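Local coordinates for MUTM (fpg) protein (Thermus thermophilus, PDB 1EE8), which belongs to the MutM (Fpg) protein family and combines an N-terminal domain, a helical H2TH domain and a zinc finger, at residues F169-S174 and Y191-E196; A148-Q153 and I162-A167; S207-Q212 and T226-Y231. All coordinates share one frame; numbering follows the deposited sequence.

Interaction 1. Residues F169-S174 and Y191-E196; sequences FRARLS and YRALRE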
ATOM      1  N   PHE A 169      20.761 -36.783  14.503  1.00 21.00           N
ATOM      2  CA  PHE A 169      21.981 -37.581  14.505  1.00 22.13           C
ATOM      3  C   PHE A 169      22.795 -37.257  15.742  1.00 21.74           C
ATOM      4  O   PHE A 169      23.322 -38.146  16.411  1.00 22.25           O
ATOM      5  CB  PHE A 169      22.867 -37.289  13.298  1.00 22.59           C
ATOM      6  CG  PHE A 169      24.208 -37.965  13.382  1.00 22.39           C
ATOM      7  CD1 PHE A 169      24.329 -39.320  13.103  1.00 23.51           C
ATOM      8  CD2 PHE A 169      25.325 -37.270  13.827  1.00 22.62           C
ATOM      9  CE1 PHE A 169      25.548 -39.973  13.266  1.00 23.44           C
ATOM     10  CE2 PHE A 169      26.547 -37.913  13.996  1.00 22.61           C
ATOM     11  CZ  PHE A 169      26.657 -39.266  13.715  1.00 22.09           C
ATOM     12  N   ARG A 170      22.920 -35.973  16.039  1.00 22.92           N
ATOM     13  CA  ARG A 170      23.706 -35.595  17.191  1.00 24.79           C
ATOM     14  C   ARG A 170      23.132 -36.232  18.453  1.00 24.67           C
ATOM     15  O   ARG A 170      23.880 -36.665  19.323  1.00 24.28           O
ATOM     16  CB  ARG A 170      23.771 -34.075  17.329  1.00 26.66           C
ATOM     17  CG  ARG A 170      24.760 -33.657  18.394  1.00 29.40           C
ATOM     18  CD  ARG A 170      25.108 -32.193  18.336  1.00 32.03           C
ATOM     19  NE  ARG A 170      25.781 -31.828  17.090  1.00 33.72           N
ATOM     20  CZ  ARG A 170      26.374 -30.656  16.897  1.00 33.47           C
ATOM     21  NH1 ARG A 170      26.962 -30.384  15.741  1.00 32.39           N
ATOM     22  NH2 ARG A 170      26.386 -29.760  17.875  1.00 33.61           N
ATOM     23  N   ALA A 171      21.806 -36.313  18.531  1.00 24.65           N
ATOM     24  CA  ALA A 171      21.121 -36.897  19.683  1.00 25.02           C
ATOM     25  C   ALA A 171      20.992 -38.415  19.574  1.00 25.66           C
ATOM     26  O   ALA A 171      20.464 -39.065  20.475  1.00 26.86           O
ATOM     27  CB  ALA A 171      19.735 -36.269  19.833  1.00 23.20           C
ATOM     28  N   ARG A 172      21.467 -38.972  18.465  1.00 25.72           N
ATOM     29  CA  ARG A 172      21.409 -40.411  18.226  1.00 25.41           C
ATOM     30  C   ARG A 172      19.995 -40.975  18.367  1.00 26.23           C
ATOM     31  O   ARG A 172      19.770 -41.964  19.072  1.00 27.13           O
ATOM     32  CB  ARG A 172      22.362 -41.140  19.178  1.00 25.94           C
ATOM     33  CG  ARG A 172      23.827 -40.703  19.046  1.00 25.17           C
ATOM     34  CD  ARG A 172      24.397 -41.056  17.682  1.00 25.73           C
ATOM     35  NE  ARG A 172      25.858 -40.962  17.658  1.00 26.35           N
ATOM     36  CZ  ARG A 172      26.551 -39.832  17.558  1.00 25.72           C
ATOM     37  NH1 ARG A 172      25.931 -38.662  17.461  1.00 25.23           N
ATOM     38  NH2 ARG A 172      27.880 -39.874  17.577  1.00 26.69           N
ATOM     39  N   LEU A 173      19.049 -40.351  17.677  1.00 24.98           N
ATOM     40  CA  LEU A 173      17.655 -40.781  17.719  1.00 26.46           C
ATOM     41  C   LEU A 173      17.107 -41.047  16.325  1.00 27.05           C
ATOM     42  O   LEU A 173      17.478 -40.381  15.354  1.00 27.32           O
ATOM     43  CB  LEU A 173      16.797 -39.718  18.410  1.00 25.59           C
ATOM     44  CG  LEU A 173      17.084 -39.476  19.891  1.00 24.97           C
ATOM     45  CD1 LEU A 173      16.237 -38.309  20.401  1.00 24.82           C
ATOM     46  CD2 LEU A 173      16.785 -40.747  20.675  1.00 24.97           C
ATOM     47  N   SER A 174      16.219 -42.028  16.226  1.00 27.37           N
ATOM     48  CA  SER A 174      15.625 -42.357  14.944  1.00 29.52           C
ATOM     49  C   SER A 174      14.663 -41.267  14.492  1.00 30.72           C
ATOM     50  O   SER A 174      13.808 -40.824  15.255  1.00 30.25           O
ATOM     51  CB  SER A 174      14.866 -43.672  15.023  1.00 28.68           C
ATOM     52  OG  SER A 174      14.131 -43.868  13.836  1.00 29.58           O
ATOM     53  N   TYR A 191      16.507 -32.146  22.651  1.00 27.20           N
ATOM     54  CA  TYR A 191      16.340 -30.740  23.018  1.00 26.12           C
ATOM     55  C   TYR A 191      17.680 -30.028  22.978  1.00 26.29           C
ATOM     56  O   TYR A 191      17.811 -28.954  22.398  1.00 26.65           O
ATOM     57  CB  TYR A 191      15.752 -30.632  24.431  1.00 26.94           C
ATOM     58  CG  TYR A 191      15.657 -29.219  24.978  1.00 28.53           C
ATOM     59  CD1 TYR A 191      14.628 -28.360  24.585  1.00 30.23           C
ATOM     60  CD2 TYR A 191      16.603 -28.739  25.882  1.00 29.93           C
ATOM     61  CE1 TYR A 191      14.543 -27.059  25.082  1.00 30.92           C
ATOM     62  CE2 TYR A 191      16.530 -27.445  26.385  1.00 31.30           C
ATOM     63  CZ  TYR A 191      15.496 -26.609  25.982  1.00 32.92           C
ATOM     64  OH  TYR A 191      15.411 -25.330  26.488  1.00 33.18           O
ATOM     65  N   ARG A 192      18.680 -30.642  23.596  1.00 26.22           N
ATOM     66  CA  ARG A 192      20.019 -30.075  23.661  1.00 26.67           C
ATOM     67  C   ARG A 192      20.719 -30.079  22.297  1.00 26.16           C
ATOM     68  O   ARG A 192      21.348 -29.089  21.899  1.00 24.47           O
ATOM     69  CB  ARG A 192      20.837 -30.867  24.684  1.00 28.16           C
ATOM     70  CG  ARG A 192      22.247 -30.370  24.909  1.00 31.36           C
ATOM     71  CD  ARG A 192      22.925 -31.202  25.998  1.00 33.05           C
ATOM     72  NE  ARG A 192      24.376 -31.039  25.997  1.00 36.32           N
ATOM     73  CZ  ARG A 192      25.198 -31.703  26.801  1.00 37.24           C
ATOM     74  NH1 ARG A 192      24.707 -32.576  27.673  1.00 37.91           N
ATOM     75  NH2 ARG A 192      26.508 -31.497  26.733  1.00 37.80           N
ATOM     76  N   ALA A 193      20.613 -31.195  21.586  1.00 25.49           N
ATOM     77  CA  ALA A 193      21.243 -31.315  20.272  1.00 26.40           C
ATOM     78  C   ALA A 193      20.690 -30.273  19.298  1.00 26.58           C
ATOM     79  O   ALA A 193      21.435 -29.624  18.564  1.00 27.49           O
ATOM     80  CB  ALA A 193      21.019 -32.714  19.719  1.00 25.09           C
ATOM     81  N   LEU A 194      19.373 -30.122  19.297  1.00 27.32           N
ATOM     82  CA  LEU A 194      18.719 -29.168  18.413  1.00 27.87           C
ATOM     83  C   LEU A 194      19.245 -27.752  18.643  1.00 27.06           C
ATOM     84  O   LEU A 194      19.558 -27.036  17.694  1.00 26.03           O
ATOM     85  CB  LEU A 194      17.209 -29.208  18.649  1.00 28.48           C
ATOM     86  CG  LEU A 194      16.304 -28.499  17.649  1.00 30.59           C
ATOM     87  CD1 LEU A 194      16.654 -28.921  16.227  1.00 30.61           C
ATOM     88  CD2 LEU A 194      14.854 -28.854  17.966  1.00 31.28           C
ATOM     89  N   ARG A 195      19.342 -27.355  19.907  1.00 26.92           N
ATOM     90  CA  ARG A 195      19.818 -26.024  20.250  1.00 28.37           C
ATOM     91  C   ARG A 195      21.292 -25.801  19.904  1.00 28.60           C
ATOM     92  O   ARG A 195      21.668 -24.718  19.445  1.00 28.87           O
ATOM     93  CB  ARG A 195      19.572 -25.757  21.739  1.00 30.35           C
ATOM     94  CG  ARG A 195      18.140 -26.087  22.177  1.00 32.96           C
ATOM     95  CD  ARG A 195      17.802 -25.451  23.513  1.00 35.27           C
ATOM     96  NE  ARG A 195      17.788 -23.997  23.394  1.00 38.75           N
ATOM     97  CZ  ARG A 195      17.411 -23.165  24.358  1.00 38.97           C
ATOM     98  NH1 ARG A 195      17.013 -23.638  25.531  1.00 40.67           N
ATOM     99  NH2 ARG A 195      17.418 -21.859  24.141  1.00 38.50           N
ATOM    100  N   GLU A 196      22.119 -26.823  20.108  1.00 28.92           N
ATOM    101  CA  GLU A 196      23.552 -26.728  19.806  1.00 29.71           C
ATOM    102  C   GLU A 196      23.818 -26.633  18.309  1.00 28.16           C
ATOM    103  O   GLU A 196      24.639 -25.836  17.864  1.00 28.10           O
ATOM    104  CB  GLU A 196      24.302 -27.950  20.329  1.00 32.20           C
ATOM    105  CG  GLU A 196      24.276 -28.150  21.822  1.00 36.80           C
ATOM    106  CD  GLU A 196      25.057 -29.385  22.226  1.00 39.13           C
ATOM    107  OE1 GLU A 196      26.277 -29.431  21.951  1.00 40.93           O
ATOM    108  OE2 GLU A 196      24.453 -30.311  22.807  1.00 41.47           O
TER
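Two alanines and the stem of an arginine pack helix 161-170 and its exit turn against helix 184-203, an interhelical contact of the helix-two-turns-helix (H2TH) domain. The methyl group of Ala193 points into the turn, where CB of Ala171 meets it at 3.8 Å and the Arg170 CB lies almost as near. Such small side chains let the backbones come close, the Ala171 and Ala193 CA atoms being 5.6 Å apart.

Beyond this apolar spot Arg170 extends over the flank of helix 184-203. Its CG is anti to the backbone N (chi1 -171°) and the chain bends at chi3, which carries the guanidinium to Glu196. There NH2 of Arg170 stands 3.7 Å from the Glu196 CB, approaching obliquely, while the planes of the guanidinium and the carboxylate are turned 71° apart. Arg170 NH2 and Glu196 OE1 are 4.1 Å apart, beyond a salt bridge, though their opposite charges probably still attract. This NH2 is bridged instead to Glu200, one turn further along the helix, and Glu196 OE2 forms a salt bridge with Arg192 NE at 3.3 Å, its hydrogen-bond geometry weak.

The turn itself is a Schellman motif with Arg172 at positive phi. NH1 of Arg172 lies over one face of the Phe169 ring, toward its rim, and Phe169 O accepts from both NH1 (2.9 Å) and N of Arg172, which reach it from opposite faces of the carbonyl plane.

Interaction 2. Residues A148-Q153 and I162-A167; sequences ALLLDQ and IYADEA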
ATOM      1  N   ALA A 148       8.889 -35.371  11.852  1.00 33.26           N
ATOM      2  CA  ALA A 148       7.738 -34.564  11.441  1.00 34.43           C
ATOM      3  C   ALA A 148       7.420 -33.527  12.515  1.00 34.93           C
ATOM      4  O   ALA A 148       6.985 -32.415  12.216  1.00 35.97           O
ATOM      5  CB  ALA A 148       6.521 -35.455  11.201  1.00 34.85           C
ATOM      6  N   LEU A 149       7.633 -33.883  13.773  1.00 35.57           N
ATOM      7  CA  LEU A 149       7.367 -32.933  14.841  1.00 36.23           C
ATOM      8  C   LEU A 149       8.448 -31.863  14.894  1.00 36.20           C
ATOM      9  O   LEU A 149       8.225 -30.768  15.406  1.00 36.15           O
ATOM     10  CB  LEU A 149       7.260 -33.650  16.186  1.00 36.63           C
ATOM     11  CG  LEU A 149       5.846 -33.607  16.773  1.00 36.32           C
ATOM     12  CD1 LEU A 149       4.855 -34.183  15.783  1.00 36.77           C
ATOM     13  CD2 LEU A 149       5.815 -34.383  18.070  1.00 37.89           C
ATOM     14  N   LEU A 150       9.624 -32.174  14.367  1.00 36.53           N
ATOM     15  CA  LEU A 150      10.701 -31.197  14.363  1.00 37.58           C
ATOM     16  C   LEU A 150      10.467 -30.194  13.242  1.00 38.31           C
ATOM     17  O   LEU A 150      10.939 -29.060  13.303  1.00 38.68           O
ATOM     18  CB  LEU A 150      12.055 -31.879  14.163  1.00 37.01           C
ATOM     19  CG  LEU A 150      12.531 -32.784  15.299  1.00 37.11           C
ATOM     20  CD1 LEU A 150      13.965 -33.218  15.037  1.00 35.40           C
ATOM     21  CD2 LEU A 150      12.438 -32.030  16.617  1.00 36.86           C
ATOM     22  N   LEU A 151       9.726 -30.625  12.224  1.00 38.86           N
ATOM     23  CA  LEU A 151       9.423 -29.791  11.072  1.00 39.97           C
ATOM     24  C   LEU A 151       8.134 -28.997  11.201  1.00 41.60           C
ATOM     25  O   LEU A 151       7.918 -28.049  10.450  1.00 40.66           O
ATOM     26  CB  LEU A 151       9.351 -30.654   9.815  1.00 39.93           C
ATOM     27  CG  LEU A 151      10.625 -30.826   8.985  1.00 39.75           C
ATOM     28  CD1 LEU A 151      11.837 -31.053   9.877  1.00 40.13           C
ATOM     29  CD2 LEU A 151      10.419 -31.990   8.034  1.00 39.63           C
ATOM     30  N   ASP A 152       7.278 -29.381  12.144  1.00 43.55           N
ATOM     31  CA  ASP A 152       6.007 -28.690  12.328  1.00 45.19           C
ATOM     32  C   ASP A 152       6.209 -27.191  12.479  1.00 44.69           C
ATOM     33  O   ASP A 152       5.546 -26.399  11.808  1.00 45.07           O
ATOM     34  CB  ASP A 152       5.262 -29.232  13.553  1.00 47.53           C
ATOM     35  CG  ASP A 152       3.893 -29.797  13.196  1.00 50.49           C
ATOM     36  OD1 ASP A 152       3.096 -30.070  14.123  1.00 51.41           O
ATOM     37  OD2 ASP A 152       3.620 -29.975  11.983  1.00 50.84           O
ATOM     38  N   GLN A 153       7.129 -26.821  13.364  1.00 44.28           N
ATOM     39  CA  GLN A 153       7.468 -25.428  13.642  1.00 43.54           C
ATOM     40  C   GLN A 153       6.556 -24.771  14.665  1.00 43.01           C
ATOM     41  O   GLN A 153       6.708 -23.594  14.992  1.00 42.52           O
ATOM     42  CB  GLN A 153       7.519 -24.609  12.347  1.00 44.09           C
ATOM     43  CG  GLN A 153       8.705 -24.997  11.469  1.00 43.60           C
ATOM     44  CD  GLN A 153       9.165 -23.871  10.577  1.00 43.73           C
ATOM     45  OE1 GLN A 153       9.344 -22.741  11.030  1.00 42.22           O
ATOM     46  NE2 GLN A 153       9.379 -24.176   9.301  1.00 45.63           N
ATOM     47  N   ILE A 162      17.539 -29.957   6.953  1.00 23.37           N
ATOM     48  CA  ILE A 162      18.949 -29.981   7.330  1.00 22.72           C
ATOM     49  C   ILE A 162      19.197 -30.085   8.833  1.00 22.31           C
ATOM     50  O   ILE A 162      19.835 -31.030   9.306  1.00 20.40           O
ATOM     51  CB  ILE A 162      19.689 -28.731   6.799  1.00 23.98           C
ATOM     52  CG1 ILE A 162      19.716 -28.764   5.268  1.00 26.34           C
ATOM     53  CG2 ILE A 162      21.115 -28.677   7.356  1.00 24.25           C
ATOM     54  CD1 ILE A 162      20.446 -27.598   4.641  1.00 25.93           C
ATOM     55  N   TYR A 163      18.674 -29.128   9.587  1.00 20.65           N
ATOM     56  CA  TYR A 163      18.902 -29.128  11.014  1.00 20.45           C
ATOM     57  C   TYR A 163      18.118 -30.163  11.796  1.00 20.23           C
ATOM     58  O   TYR A 163      18.531 -30.552  12.890  1.00 20.81           O
ATOM     59  CB  TYR A 163      18.718 -27.707  11.536  1.00 18.92           C
ATOM     60  CG  TYR A 163      19.690 -26.799  10.820  1.00 20.49           C
ATOM     61  CD1 TYR A 163      19.260 -25.919   9.833  1.00 19.55           C
ATOM     62  CD2 TYR A 163      21.066 -26.915  11.039  1.00 21.84           C
ATOM     63  CE1 TYR A 163      20.168 -25.184   9.074  1.00 19.76           C
ATOM     64  CE2 TYR A 163      21.984 -26.186  10.282  1.00 20.89           C
ATOM     65  CZ  TYR A 163      21.526 -25.323   9.301  1.00 20.98           C
ATOM     66  OH  TYR A 163      22.424 -24.614   8.541  1.00 18.71           O
ATOM     67  N   ALA A 164      16.999 -30.628  11.250  1.00 19.71           N
ATOM     68  CA  ALA A 164      16.258 -31.681  11.935  1.00 20.51           C
ATOM     69  C   ALA A 164      17.145 -32.931  11.816  1.00 20.80           C
ATOM     70  O   ALA A 164      17.449 -33.587  12.814  1.00 19.76           O
ATOM     71  CB  ALA A 164      14.913 -31.926  11.268  1.00 20.01           C
ATOM     72  N   ASP A 165      17.567 -33.244  10.591  1.00 20.09           N
ATOM     73  CA  ASP A 165      18.427 -34.403  10.352  1.00 20.69           C
ATOM     74  C   ASP A 165      19.695 -34.337  11.222  1.00 20.29           C
ATOM     75  O   ASP A 165      20.051 -35.309  11.892  1.00 20.04           O
ATOM     76  CB  ASP A 165      18.839 -34.479   8.871  1.00 21.78           C
ATOM     77  CG  ASP A 165      17.714 -34.965   7.959  1.00 23.95           C
ATOM     78  OD1 ASP A 165      16.564 -35.095   8.429  1.00 26.74           O
ATOM     79  OD2 ASP A 165      17.985 -35.215   6.764  1.00 24.85           O
ATOM     80  N   GLU A 166      20.370 -33.189  11.226  1.00 19.79           N
ATOM     81  CA  GLU A 166      21.594 -33.058  12.008  1.00 20.88           C
ATOM     82  C   GLU A 166      21.362 -33.144  13.518  1.00 19.96           C
ATOM     83  O   GLU A 166      22.170 -33.712  14.241  1.00 20.01           O
ATOM     84  CB  GLU A 166      22.316 -31.749  11.660  1.00 21.12           C
ATOM     85  CG  GLU A 166      22.923 -31.727  10.256  1.00 23.36           C
ATOM     86  CD  GLU A 166      23.986 -32.799  10.053  1.00 25.73           C
ATOM     87  OE1 GLU A 166      23.820 -33.627   9.134  1.00 24.10           O
ATOM     88  OE2 GLU A 166      24.987 -32.813  10.808  1.00 26.82           O
ATOM     89  N   ALA A 167      20.260 -32.588  13.996  1.00 21.16           N
ATOM     90  CA  ALA A 167      19.979 -32.627  15.427  1.00 21.04           C
ATOM     91  C   ALA A 167      19.700 -34.062  15.861  1.00 20.62           C
ATOM     92  O   ALA A 167      20.173 -34.520  16.907  1.00 19.87           O
ATOM     93  CB  ALA A 167      18.781 -31.726  15.763  1.00 20.62           C
TER
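Ala164 presents its methyl group to two consecutive leucines, Leu150 and Leu151, where helix 146-152 lies beside helix 161-170 in the H2TH domain. The leucines reach it in different ways. The CB of Leu150 is directed toward the neighbouring helix and comes within 4.1 Å of the Ala164 CB. With CG beside the backbone N (chi1 -67°) and chi2 near 180°, its CD1 also passes the methyl group and the carbonyl oxygen of Ala164, while the side chain touches Leu168 one turn further on.

The CB of Leu151 sets out to the side of the contact, but the end of the chain comes nearer. Its chi1 of -92° lies away from the usual staggered values, and this torsion brings CD1 to 3.5 Å from the Ala164 CB, tighter than ordinary van der Waals contact. The same side chain also touches Asn161 at the start of helix 161-170.

Just before the first segment, Lys147 of the same helix 146-152 forms a salt bridge with Asp165, so a charge pair flanks the apolar contact. Between the two segments themselves there is no hydrogen bond or charge pair; their contact rests on dispersion and burial of carbon, and its fit depends on the shapes of three aliphatic side chains.

Interaction 3. Residues S207-Q212 and T226-Y231; sequences STLSDQ and TRHAVY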
ATOM      1  N   SER A 207      24.411 -23.076   6.176  1.00 30.22           N
ATOM      2  CA  SER A 207      24.937 -24.168   5.363  1.00 30.90           C
ATOM      3  C   SER A 207      24.798 -23.996   3.857  1.00 32.24           C
ATOM      4  O   SER A 207      23.699 -23.785   3.334  1.00 31.90           O
ATOM      5  CB  SER A 207      24.262 -25.487   5.755  1.00 29.33           C
ATOM      6  OG  SER A 207      24.530 -25.824   7.104  1.00 28.91           O
ATOM      7  N   THR A 208      25.922 -24.087   3.160  1.00 33.18           N
ATOM      8  CA  THR A 208      25.909 -23.999   1.713  1.00 35.54           C
ATOM      9  C   THR A 208      26.074 -25.426   1.217  1.00 36.99           C
ATOM     10  O   THR A 208      27.141 -26.021   1.345  1.00 36.56           O
ATOM     11  CB  THR A 208      27.054 -23.123   1.185  1.00 35.16           C
ATOM     12  OG1 THR A 208      26.844 -21.770   1.607  1.00 34.38           O
ATOM     13  CG2 THR A 208      27.103 -23.177  -0.338  1.00 33.87           C
ATOM     14  N   LEU A 209      24.995 -25.970   0.669  1.00 39.78           N
ATOM     15  CA  LEU A 209      24.977 -27.336   0.173  1.00 42.12           C
ATOM     16  C   LEU A 209      25.756 -27.523  -1.124  1.00 43.90           C
ATOM     17  O   LEU A 209      26.562 -26.671  -1.519  1.00 44.20           O
ATOM     18  CB  LEU A 209      23.525 -27.789  -0.024  1.00 42.27           C
ATOM     19  CG  LEU A 209      22.605 -27.598   1.189  1.00 42.97           C
ATOM     20  CD1 LEU A 209      21.216 -28.131   0.871  1.00 43.15           C
ATOM     21  CD2 LEU A 209      23.188 -28.315   2.395  1.00 43.03           C
ATOM     22  N   SER A 210      25.508 -28.650  -1.783  1.00 45.10           N
ATOM     23  CA  SER A 210      26.184 -28.977  -3.030  1.00 46.31           C
ATOM     24  C   SER A 210      25.685 -28.080  -4.154  1.00 46.90           C
ATOM     25  O   SER A 210      26.472 -27.583  -4.959  1.00 47.84           O
ATOM     26  CB  SER A 210      25.938 -30.445  -3.387  1.00 46.30           C
ATOM     27  OG  SER A 210      26.671 -30.814  -4.538  1.00 48.10           O
ATOM     28  N   ASP A 211      24.372 -27.876  -4.204  1.00 47.40           N
ATOM     29  CA  ASP A 211      23.772 -27.036  -5.232  1.00 46.75           C
ATOM     30  C   ASP A 211      24.306 -25.608  -5.164  1.00 46.04           C
ATOM     31  O   ASP A 211      24.116 -24.821  -6.090  1.00 46.51           O
ATOM     32  CB  ASP A 211      22.249 -27.016  -5.080  1.00 47.41           C
ATOM     33  CG  ASP A 211      21.807 -26.678  -3.668  1.00 48.31           C
ATOM     34  OD1 ASP A 211      22.491 -25.872  -3.003  1.00 48.47           O
ATOM     35  OD2 ASP A 211      20.766 -27.210  -3.226  1.00 49.24           O
ATOM     36  N   GLN A 212      24.974 -25.280  -4.062  1.00 45.15           N
ATOM     37  CA  GLN A 212      25.531 -23.946  -3.866  1.00 43.93           C
ATOM     38  C   GLN A 212      24.400 -22.919  -3.939  1.00 42.33           C
ATOM     39  O   GLN A 212      24.623 -21.747  -4.252  1.00 42.19           O
ATOM     40  CB  GLN A 212      26.570 -23.651  -4.950  1.00 45.38           C
ATOM     41  CG  GLN A 212      27.663 -22.689  -4.519  1.00 46.88           C
ATOM     42  CD  GLN A 212      28.720 -23.353  -3.652  1.00 48.04           C
ATOM     43  OE1 GLN A 212      29.641 -22.697  -3.162  1.00 48.76           O
ATOM     44  NE2 GLN A 212      28.598 -24.664  -3.466  1.00 48.88           N
ATOM     45  N   THR A 226      30.526 -28.204   6.703  1.00 32.05           N
ATOM     46  CA  THR A 226      31.713 -28.986   7.039  1.00 33.15           C
ATOM     47  C   THR A 226      31.466 -29.764   8.326  1.00 33.94           C
ATOM     48  O   THR A 226      32.165 -30.737   8.622  1.00 35.37           O
ATOM     49  CB  THR A 226      32.962 -28.087   7.228  1.00 33.03           C
ATOM     50  OG1 THR A 226      32.778 -27.231   8.361  1.00 34.59           O
ATOM     51  CG2 THR A 226      33.192 -27.227   5.984  1.00 33.58           C
ATOM     52  N   ARG A 227      30.462 -29.334   9.086  1.00 33.04           N
ATOM     53  CA  ARG A 227      30.103 -29.989  10.339  1.00 32.73           C
ATOM     54  C   ARG A 227      28.974 -31.000  10.118  1.00 31.89           C
ATOM     55  O   ARG A 227      28.587 -31.713  11.046  1.00 32.23           O
ATOM     56  CB  ARG A 227      29.642 -28.956  11.376  1.00 34.81           C
ATOM     57  CG  ARG A 227      30.665 -27.883  11.749  1.00 36.64           C
ATOM     58  CD  ARG A 227      31.826 -28.449  12.547  1.00 39.19           C
ATOM     59  NE  ARG A 227      32.547 -27.409  13.279  1.00 40.89           N
ATOM     60  CZ  ARG A 227      32.038 -26.718  14.298  1.00 42.16           C
ATOM     61  NH1 ARG A 227      30.801 -26.954  14.714  1.00 42.65           N
ATOM     62  NH2 ARG A 227      32.763 -25.785  14.902  1.00 42.34           N
ATOM     63  N   HIS A 228      28.435 -31.054   8.901  1.00 29.36           N
ATOM     64  CA  HIS A 228      27.353 -31.991   8.607  1.00 28.22           C
ATOM     65  C   HIS A 228      27.787 -33.435   8.803  1.00 28.02           C
ATOM     66  O   HIS A 228      28.818 -33.864   8.281  1.00 27.55           O
ATOM     67  CB  HIS A 228      26.846 -31.815   7.176  1.00 28.17           C
ATOM     68  CG  HIS A 228      26.076 -30.550   6.960  1.00 27.63           C
ATOM     69  ND1 HIS A 228      25.460 -30.249   5.766  1.00 28.27           N
ATOM     70  CD2 HIS A 228      25.841 -29.498   7.781  1.00 27.43           C
ATOM     71  CE1 HIS A 228      24.879 -29.066   5.860  1.00 29.60           C
ATOM     72  NE2 HIS A 228      25.095 -28.589   7.072  1.00 27.12           N
ATOM     73  N   ALA A 229      26.983 -34.182   9.551  1.00 25.87           N
ATOM     74  CA  ALA A 229      27.275 -35.576   9.829  1.00 25.07           C
ATOM     75  C   ALA A 229      26.523 -36.503   8.887  1.00 24.61           C
ATOM     76  O   ALA A 229      27.071 -37.503   8.428  1.00 24.34           O
ATOM     77  CB  ALA A 229      26.911 -35.906  11.274  1.00 24.90           C
ATOM     78  N   VAL A 230      25.270 -36.165   8.594  1.00 23.61           N
ATOM     79  CA  VAL A 230      24.459 -37.011   7.732  1.00 22.83           C
ATOM     80  C   VAL A 230      23.742 -36.302   6.587  1.00 23.75           C
ATOM     81  O   VAL A 230      23.524 -36.899   5.532  1.00 24.19           O
ATOM     82  CB  VAL A 230      23.406 -37.781   8.565  1.00 22.70           C
ATOM     83  CG1 VAL A 230      24.105 -38.652   9.613  1.00 21.72           C
ATOM     84  CG2 VAL A 230      22.450 -36.800   9.236  1.00 22.03           C
ATOM     85  N   TYR A 231      23.362 -35.042   6.776  1.00 23.28           N
ATOM     86  CA  TYR A 231      22.667 -34.343   5.706  1.00 24.27           C
ATOM     87  C   TYR A 231      23.510 -34.215   4.441  1.00 25.14           C
ATOM     88  O   TYR A 231      24.670 -33.801   4.488  1.00 23.68           O
ATOM     89  CB  TYR A 231      22.218 -32.940   6.121  1.00 23.44           C
ATOM     90  CG  TYR A 231      21.328 -32.351   5.053  1.00 24.14           C
ATOM     91  CD1 TYR A 231      19.970 -32.661   5.007  1.00 24.05           C
ATOM     92  CD2 TYR A 231      21.870 -31.602   4.003  1.00 24.22           C
ATOM     93  CE1 TYR A 231      19.170 -32.251   3.940  1.00 25.00           C
ATOM     94  CE2 TYR A 231      21.085 -31.192   2.931  1.00 25.42           C
ATOM     95  CZ  TYR A 231      19.737 -31.523   2.904  1.00 25.72           C
ATOM     96  OH  TYR A 231      18.966 -31.137   1.832  1.00 27.59           O
TER
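A serine–histidine hydrogen bond and a leucine–tyrosine packing contact join two non-regular segments, 207-212 and 226-231, in the long connection between helix 184-203 of the H2TH domain and the first strand, 246-249, of the zinc finger. The backbones stay well apart, 8.5 Å between the nearest CA atoms, those of Ser207 and Thr226, and side chains span the distance.

Ser207 and His228 make the polar part. The hydroxyl OG comes to the edge of the imidazole, near its plane, and lies 2.8 Å from His228 NE2; either atom could be the donor. Tyr163 OH is hydrogen-bonded to the same hydroxyl, which thus links the loop histidine to helix 161-170 in a buried setting. The His228 ring is sent toward the serine with CG beside its own backbone N (chi1 -71°).

Leu209 supplies the apolar part. Its branched end turns toward the other segment and touches both aromatic residues: CD2 meets the edge of the imidazole in the ring plane, 3.9 Å from the His228 CE1, and both methyl groups come up to the phenol ring, CD2 obliquely. The leucine and tyrosine side chains cross at about a right angle, and both also touch Ile162, so that the helix extends this apolar patch. Tyr231 holds its ring out with CG anti to the backbone N (chi1 -171°). At its CE2 the two leucine branches converge, CD2 at 3.6 Å and CD1 at 3.7 Å from that one ring carbon.

In the fold
From the N terminus the three contacts follow in series, none enclosing or crossing another. Interaction 2 closes a short loop of eight residues between helices 146-152 and 161-170. Interaction 1 then spans sixteen residues, from the end of helix 161-170 to the middle of helix 184-203, and interaction 3 closes a thirteen-residue loop beyond that helix. Helix 161-170 serves the first two directly, and Leu194 packs on Ala167 and Leu150 between them. Helix 161-170 also reaches the third: the Glu166 carboxylate accepts from the backbone N of Ala229 and Tyr231, and Phe169 packs on Ala229 and Val230, tying the H2TH helices to the loop leading to the zinc finger.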